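Long-range contact in ionotropic glutamate receptor bacterial homologue (Nostoc punctiforme, PDB 2PYY), which binds L-glutamate in its ligand-binding core, and as a bacterial homologue of ionotropic glutamate receptors probably couples that binding to the opening of an ion channel: residues R75-A87 and P191-L205. Residues are numbered along the deposited sequence; the frame is centred on the assembly and turned at random.
With GLU (glutamic acid), chain E.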
loop_
_atom_site.group_PDB
_atom_site.type_symbol
_atom_site.label_atom_id
_atom_site.label_comp_id
_atom_site.label_asym_id
_atom_site.label_seq_id
_atom_site.Cartn_x
_atom_site.Cartn_y
_atom_site.Cartn_z
ATOM N N ARG B 75 -2.245 -1.706 5.884
ATOM C CA ARG B 75 -3.033 -0.806 6.707
ATOM C C ARG B 75 -4.466 -1.325 6.842
ATOM O O ARG B 75 -5.080 -1.230 7.907
ATOM C CB ARG B 75 -3.019 0.605 6.100
ATOM C CG ARG B 75 -1.621 1.220 6.090
ATOM C CD ARG B 75 -1.566 2.555 5.365
ATOM N NE ARG B 75 -0.243 3.164 5.473
ATOM C CZ ARG B 75 0.138 4.255 4.822
ATOM N NH1 ARG B 75 -0.706 4.878 3.996
ATOM N NH2 ARG B 75 1.368 4.721 5.005
ATOM N N GLU B 76 -4.985 -1.897 5.764
ATOM C CA GLU B 76 -6.340 -2.427 5.765
ATOM C C GLU B 76 -6.475 -3.615 6.711
ATOM O O GLU B 76 -7.566 -3.920 7.198
ATOM C CB GLU B 76 -6.724 -2.848 4.351
ATOM C CG GLU B 76 -8.177 -2.562 3.992
ATOM C CD GLU B 76 -9.146 -3.449 4.732
ATOM O OE1 GLU B 76 -8.885 -4.671 4.796
ATOM O OE2 GLU B 76 -10.175 -2.932 5.237
ATOM N N GLN B 77 -5.362 -4.280 6.981
ATOM C CA GLN B 77 -5.391 -5.431 7.861
ATOM C C GLN B 77 -5.771 -5.068 9.293
ATOM O O GLN B 77 -6.529 -5.784 9.949
ATOM C CB GLN B 77 -4.035 -6.125 7.852
ATOM C CG GLN B 77 -4.013 -7.412 8.658
ATOM C CD GLN B 77 -2.663 -8.091 8.601
ATOM O OE1 GLN B 77 -2.248 -8.583 7.547
ATOM N NE2 GLN B 77 -1.962 -8.114 9.735
ATOM N N ASN B 78 -5.263 -3.941 9.773
ATOM C CA ASN B 78 -5.543 -3.521 11.142
ATOM C C ASN B 78 -6.441 -2.311 11.287
ATOM O O ASN B 78 -6.862 -1.967 12.396
ATOM C CB ASN B 78 -4.226 -3.271 11.867
ATOM C CG ASN B 78 -3.383 -4.518 11.947
ATOM O OD1 ASN B 78 -3.717 -5.451 12.669
ATOM N ND2 ASN B 78 -2.296 -4.550 11.191
ATOM N N PHE B 79 -6.740 -1.666 10.166
ATOM C CA PHE B 79 -7.584 -0.481 10.194
ATOM C C PHE B 79 -8.633 -0.512 9.089
ATOM O O PHE B 79 -8.582 -1.355 8.201
ATOM C CB PHE B 79 -6.708 0.775 10.088
ATOM C CG PHE B 79 -5.652 0.862 11.160
ATOM C CD1 PHE B 79 -4.411 0.249 10.988
ATOM C CD2 PHE B 79 -5.931 1.483 12.376
ATOM C CE1 PHE B 79 -3.467 0.246 12.015
ATOM C CE2 PHE B 79 -4.998 1.486 13.407
ATOM C CZ PHE B 79 -3.763 0.863 13.226
ATOM N N ASP B 80 -9.600 0.391 9.175
ATOM C CA ASP B 80 -10.668 0.455 8.188
ATOM C C ASP B 80 -10.510 1.724 7.342
ATOM O O ASP B 80 -9.919 2.708 7.788
ATOM C CB ASP B 80 -12.029 0.464 8.888
ATOM C CG ASP B 80 -12.962 -0.614 8.365
ATOM O OD1 ASP B 80 -12.715 -1.115 7.250
ATOM O OD2 ASP B 80 -13.951 -0.939 9.058
ATOM N N PHE B 81 -11.043 1.688 6.127
ATOM C CA PHE B 81 -10.976 2.822 5.225
ATOM C C PHE B 81 -12.345 3.127 4.629
ATOM O O PHE B 81 -13.164 2.231 4.453
ATOM C CB PHE B 81 -10.010 2.546 4.068
ATOM C CG PHE B 81 -8.566 2.792 4.397
ATOM C CD1 PHE B 81 -7.723 1.737 4.713
ATOM C CD2 PHE B 81 -8.052 4.081 4.396
ATOM C CE1 PHE B 81 -6.379 1.960 5.026
ATOM C CE2 PHE B 81 -6.711 4.319 4.707
ATOM C CZ PHE B 81 -5.877 3.256 5.023
ATOM N N SER B 82 -12.585 4.401 4.340
ATOM C CA SER B 82 -13.822 4.803 3.708
ATOM C C SER B 82 -13.547 4.505 2.243
ATOM O O SER B 82 -12.486 3.967 1.896
ATOM C CB SER B 82 -14.016 6.297 3.816
ATOM O OG SER B 82 -13.063 6.953 2.993
ATOM N N LEU B 83 -14.495 4.868 1.391
ATOM C CA LEU B 83 -14.324 4.715 -0.042
ATOM C C LEU B 83 -13.200 5.675 -0.395
ATOM O O LEU B 83 -12.981 6.650 0.306
ATOM C CB LEU B 83 -15.597 5.158 -0.758
ATOM C CG LEU B 83 -16.750 4.181 -0.593
ATOM C CD1 LEU B 83 -18.082 4.808 -1.046
ATOM C CD2 LEU B 83 -16.427 2.940 -1.388
ATOM N N PRO B 84 -12.473 5.413 -1.482
ATOM C CA PRO B 84 -11.377 6.305 -1.879
ATOM C C PRO B 84 -11.844 7.751 -2.064
ATOM O O PRO B 84 -12.944 7.995 -2.565
ATOM C CB PRO B 84 -10.873 5.680 -3.185
ATOM C CG PRO B 84 -12.057 4.888 -3.688
ATOM C CD PRO B 84 -12.621 4.293 -2.423
ATOM N N ILE B 85 -11.019 8.710 -1.647
ATOM C CA ILE B 85 -11.389 10.120 -1.800
ATOM C C ILE B 85 -10.580 10.765 -2.907
ATOM O O ILE B 85 -10.824 11.919 -3.267
ATOM C CB ILE B 85 -11.105 10.957 -0.536
ATOM C CG1 ILE B 85 -9.610 10.858 -0.196
ATOM C CG2 ILE B 85 -12.000 10.509 0.591
ATOM C CD1 ILE B 85 -9.170 11.699 0.958
ATOM N N PHE B 86 -9.610 10.024 -3.430
ATOM C CA PHE B 86 -8.723 10.546 -4.466
ATOM C C PHE B 86 -7.917 9.430 -5.135
ATOM O O PHE B 86 -7.608 8.419 -4.505
ATOM C CB PHE B 86 -7.747 11.539 -3.825
ATOM C CG PHE B 86 -7.107 12.486 -4.799
ATOM C CD1 PHE B 86 -7.689 13.722 -5.073
ATOM C CD2 PHE B 86 -5.915 12.157 -5.429
ATOM C CE1 PHE B 86 -7.082 14.624 -5.959
ATOM C CE2 PHE B 86 -5.298 13.045 -6.317
ATOM C CZ PHE B 86 -5.886 14.283 -6.580
ATOM N N ALA B 87 -7.576 9.622 -6.405
ATOM C CA ALA B 87 -6.773 8.660 -7.159
ATOM C C ALA B 87 -5.379 9.270 -7.279
ATOM O O ALA B 87 -5.211 10.352 -7.846
ATOM C CB ALA B 87 -7.376 8.442 -8.558
ATOM N N PRO B 191 -10.832 3.454 12.721
ATOM C CA PRO B 191 -10.540 2.260 13.513
ATOM C C PRO B 191 -11.522 1.177 13.060
ATOM O O PRO B 191 -12.553 1.492 12.470
ATOM C CB PRO B 191 -10.798 2.726 14.944
ATOM C CG PRO B 191 -11.840 3.795 14.775
ATOM C CD PRO B 191 -11.353 4.541 13.567
ATOM N N ASN B 192 -11.197 -0.086 13.310
ATOM C CA ASN B 192 -12.096 -1.168 12.921
ATOM C C ASN B 192 -13.458 -0.996 13.571
ATOM O O ASN B 192 -13.550 -0.479 14.682
ATOM C CB ASN B 192 -11.549 -2.522 13.352
ATOM C CG ASN B 192 -10.336 -2.937 12.556
ATOM O OD1 ASN B 192 -10.269 -2.730 11.338
ATOM N ND2 ASN B 192 -9.366 -3.538 13.238
ATOM N N ASN B 193 -14.507 -1.433 12.881
ATOM C CA ASN B 193 -15.864 -1.356 13.414
ATOM C C ASN B 193 -16.329 0.058 13.720
ATOM O O ASN B 193 -17.229 0.254 14.538
ATOM C CB ASN B 193 -15.966 -2.186 14.696
ATOM C CG ASN B 193 -15.675 -3.647 14.466
ATOM O OD1 ASN B 193 -15.109 -4.322 15.331
ATOM N ND2 ASN B 193 -16.066 -4.152 13.303
ATOM N N SER B 194 -15.713 1.046 13.086
ATOM C CA SER B 194 -16.098 2.424 13.329
ATOM C C SER B 194 -17.498 2.681 12.801
ATOM O O SER B 194 -17.817 2.347 11.659
ATOM C CB SER B 194 -15.125 3.385 12.651
ATOM O OG SER B 194 -15.680 4.687 12.591
ATOM N N PRO B 195 -18.363 3.262 13.638
ATOM C CA PRO B 195 -19.738 3.563 13.235
ATOM C C PRO B 195 -19.827 4.764 12.297
ATOM O O PRO B 195 -20.904 5.086 11.816
ATOM C CB PRO B 195 -20.433 3.819 14.568
ATOM C CG PRO B 195 -19.331 4.429 15.390
ATOM C CD PRO B 195 -18.172 3.511 15.078
ATOM N N TYR B 196 -18.698 5.421 12.035
ATOM C CA TYR B 196 -18.693 6.583 11.146
ATOM C C TYR B 196 -18.366 6.235 9.694
ATOM O O TYR B 196 -18.557 7.055 8.790
ATOM C CB TYR B 196 -17.708 7.637 11.662
ATOM C CG TYR B 196 -18.096 8.184 13.026
ATOM C CD1 TYR B 196 -17.345 7.880 14.167
ATOM C CD2 TYR B 196 -19.253 8.956 13.182
ATOM C CE1 TYR B 196 -17.743 8.330 15.432
ATOM C CE2 TYR B 196 -19.658 9.410 14.439
ATOM C CZ TYR B 196 -18.905 9.094 15.556
ATOM O OH TYR B 196 -19.330 9.523 16.791
ATOM N N ARG B 197 -17.890 5.015 9.468
ATOM C CA ARG B 197 -17.532 4.585 8.124
ATOM C C ARG B 197 -18.661 4.744 7.106
ATOM O O ARG B 197 -18.531 5.502 6.144
ATOM C CB ARG B 197 -17.068 3.124 8.122
ATOM C CG ARG B 197 -16.596 2.650 6.749
ATOM C CD ARG B 197 -16.040 1.232 6.811
ATOM N NE ARG B 197 -17.081 0.276 7.177
ATOM C CZ ARG B 197 -17.891 -0.312 6.306
ATOM N NH1 ARG B 197 -17.772 -0.055 5.007
ATOM N NH2 ARG B 197 -18.835 -1.134 6.738
ATOM N N LYS B 198 -19.770 4.043 7.321
ATOM C CA LYS B 198 -20.899 4.117 6.391
ATOM C C LYS B 198 -21.460 5.533 6.178
ATOM O O LYS B 198 -21.701 5.942 5.047
ATOM C CB LYS B 198 -22.001 3.131 6.819
ATOM C CG LYS B 198 -21.545 1.668 6.746
ATOM C CD LYS B 198 -22.635 0.674 7.175
ATOM C CE LYS B 198 -23.896 0.817 6.310
ATOM N NZ LYS B 198 -23.571 0.689 4.851
ATOM N N PRO B 199 -21.668 6.307 7.251
ATOM C CA PRO B 199 -22.195 7.656 7.015
ATOM C C PRO B 199 -21.211 8.529 6.226
ATOM O O PRO B 199 -21.616 9.438 5.499
ATOM C CB PRO B 199 -22.458 8.186 8.427
ATOM C CG PRO B 199 -21.470 7.463 9.247
ATOM C CD PRO B 199 -21.541 6.049 8.692
ATOM N N ILE B 200 -19.919 8.256 6.371
ATOM C CA ILE B 200 -18.925 9.021 5.635
ATOM C C ILE B 200 -19.027 8.625 4.171
ATOM O O ILE B 200 -19.017 9.479 3.290
ATOM C CB ILE B 200 -17.480 8.742 6.163
ATOM C CG1 ILE B 200 -17.267 9.471 7.485
ATOM C CG2 ILE B 200 -16.438 9.210 5.149
ATOM C CD1 ILE B 200 -15.873 9.289 8.082
ATOM N N ASN B 201 -19.146 7.329 3.911
ATOM C CA ASN B 201 -19.257 6.859 2.535
ATOM C C ASN B 201 -20.501 7.454 1.904
ATOM O O ASN B 201 -20.466 7.944 0.780
ATOM C CB ASN B 201 -19.327 5.333 2.503
ATOM C CG ASN B 201 -18.005 4.691 2.825
ATOM O OD1 ASN B 201 -16.983 5.363 2.903
ATOM N ND2 ASN B 201 -18.010 3.375 2.995
ATOM N N GLN B 202 -21.601 7.397 2.647
ATOM C CA GLN B 202 -22.879 7.931 2.186
ATOM C C GLN B 202 -22.710 9.421 1.850
ATOM O O GLN B 202 -23.150 9.890 0.798
ATOM C CB GLN B 202 -23.924 7.732 3.291
ATOM C CG GLN B 202 -25.304 8.288 3.010
ATOM C CD GLN B 202 -26.106 7.437 2.046
ATOM O OE1 GLN B 202 -25.888 6.227 1.932
ATOM N NE2 GLN B 202 -27.055 8.061 1.361
ATOM N N ALA B 203 -22.068 10.162 2.752
ATOM C CA ALA B 203 -21.836 11.588 2.535
ATOM C C ALA B 203 -20.995 11.839 1.284
ATOM O O ALA B 203 -21.368 12.637 0.426
ATOM C CB ALA B 203 -21.146 12.216 3.767
ATOM N N LEU B 204 -19.854 11.158 1.187
ATOM C CA LEU B 204 -18.957 11.306 0.038
ATOM C C LEU B 204 -19.675 11.012 -1.279
ATOM O O LEU B 204 -19.506 11.729 -2.271
ATOM C CB LEU B 204 -17.762 10.357 0.170
ATOM C CG LEU B 204 -16.680 10.456 -0.909
ATOM C CD1 LEU B 204 -16.033 11.831 -0.853
ATOM C CD2 LEU B 204 -15.613 9.372 -0.694
ATOM N N LEU B 205 -20.456 9.938 -1.290
ATOM C CA LEU B 205 -21.200 9.560 -2.489
ATOM C C LEU B 205 -22.153 10.696 -2.887
ATOM O O LEU B 205 -22.214 11.065 -4.053
ATOM C CB LEU B 205 -21.972 8.243 -2.256
ATOM C CG LEU B 205 -21.100 6.985 -2.100
ATOM C CD1 LEU B 205 -21.948 5.805 -1.668
ATOM C CD2 LEU B 205 -20.384 6.700 -3.417
HETATM N N GLU E . 0.347 8.778 0.548
HETATM C CA GLU E . 1.515 8.554 1.450
HETATM C C GLU E . 1.188 7.455 2.457
HETATM O O GLU E . -0.013 7.267 2.742
HETATM C CB GLU E . 1.856 9.842 2.201
HETATM C CG GLU E . 3.114 9.748 3.058
HETATM C CD GLU E . 3.344 10.988 3.913
HETATM O OE1 GLU E . 4.444 11.117 4.489
HETATM O OE2 GLU E . 2.422 11.826 4.011
HETATM O OXT GLU E . 2.128 6.801 2.953
HETATM O O HOH W 1 -8.408 -0.648 14.135
HETATM O O HOH W 2 -14.567 1.175 10.563
HETATM O O HOH W 3 -15.718 1.718 3.411
#
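Asn-201, on the first turns of helix 197-209, meets the chain at Ser-82 and Leu-83. Its CB lies 3.8 Å from Leu-83 CD1. CG sits beside the CG of Leu-83, the two side chains crossing at a slant. With CG beside the backbone N (chi1 -72°), the side chain carries its amide to Leu-83 N. OD1 accepts a hydrogen bond from Leu-83 N at 3.0 Å, fairly straight (157°), the donor lying above the amide's carbonyl plane. The same oxygen is 3.2 Å from Ser-82 CB. ND2 donates to water 3, which also joins Phe-81 O and Arg-197 NH1. Further along the helix, Leu-205 CD2 packs on Leu-83 CD1, and Leu-204 CD2 touches Ile-85 CG2 at 4.0 Å.

At the other end, Asp-80 OD2 faces Arg-197 NE across a long 3.8 Å salt bridge. No N-H of Arg-197 is aimed at this oxygen, leaving only charge attraction within this pair. Asp-80 OD1 pairs with Lys-198 NZ of the second subunit and OD2 with its Arg-197 NH2; the reciprocal Arg-197 to Asp-80 bridge also forms. Water 2 links Asp-80 OD2 to Pro-191 O and Ser-194 N.

Arg-75, at the start of 75-87, grips the alpha-carboxylate of the bound glutamate through NH1 and NH2. Within one lobe of the two-lobed, periplasmic-binding-protein-like core, apolar packing and one amide bond hold helix 197-209 to the chain following Arg-75, while the Asp-80/Arg-197 charges are shared with the second subunit.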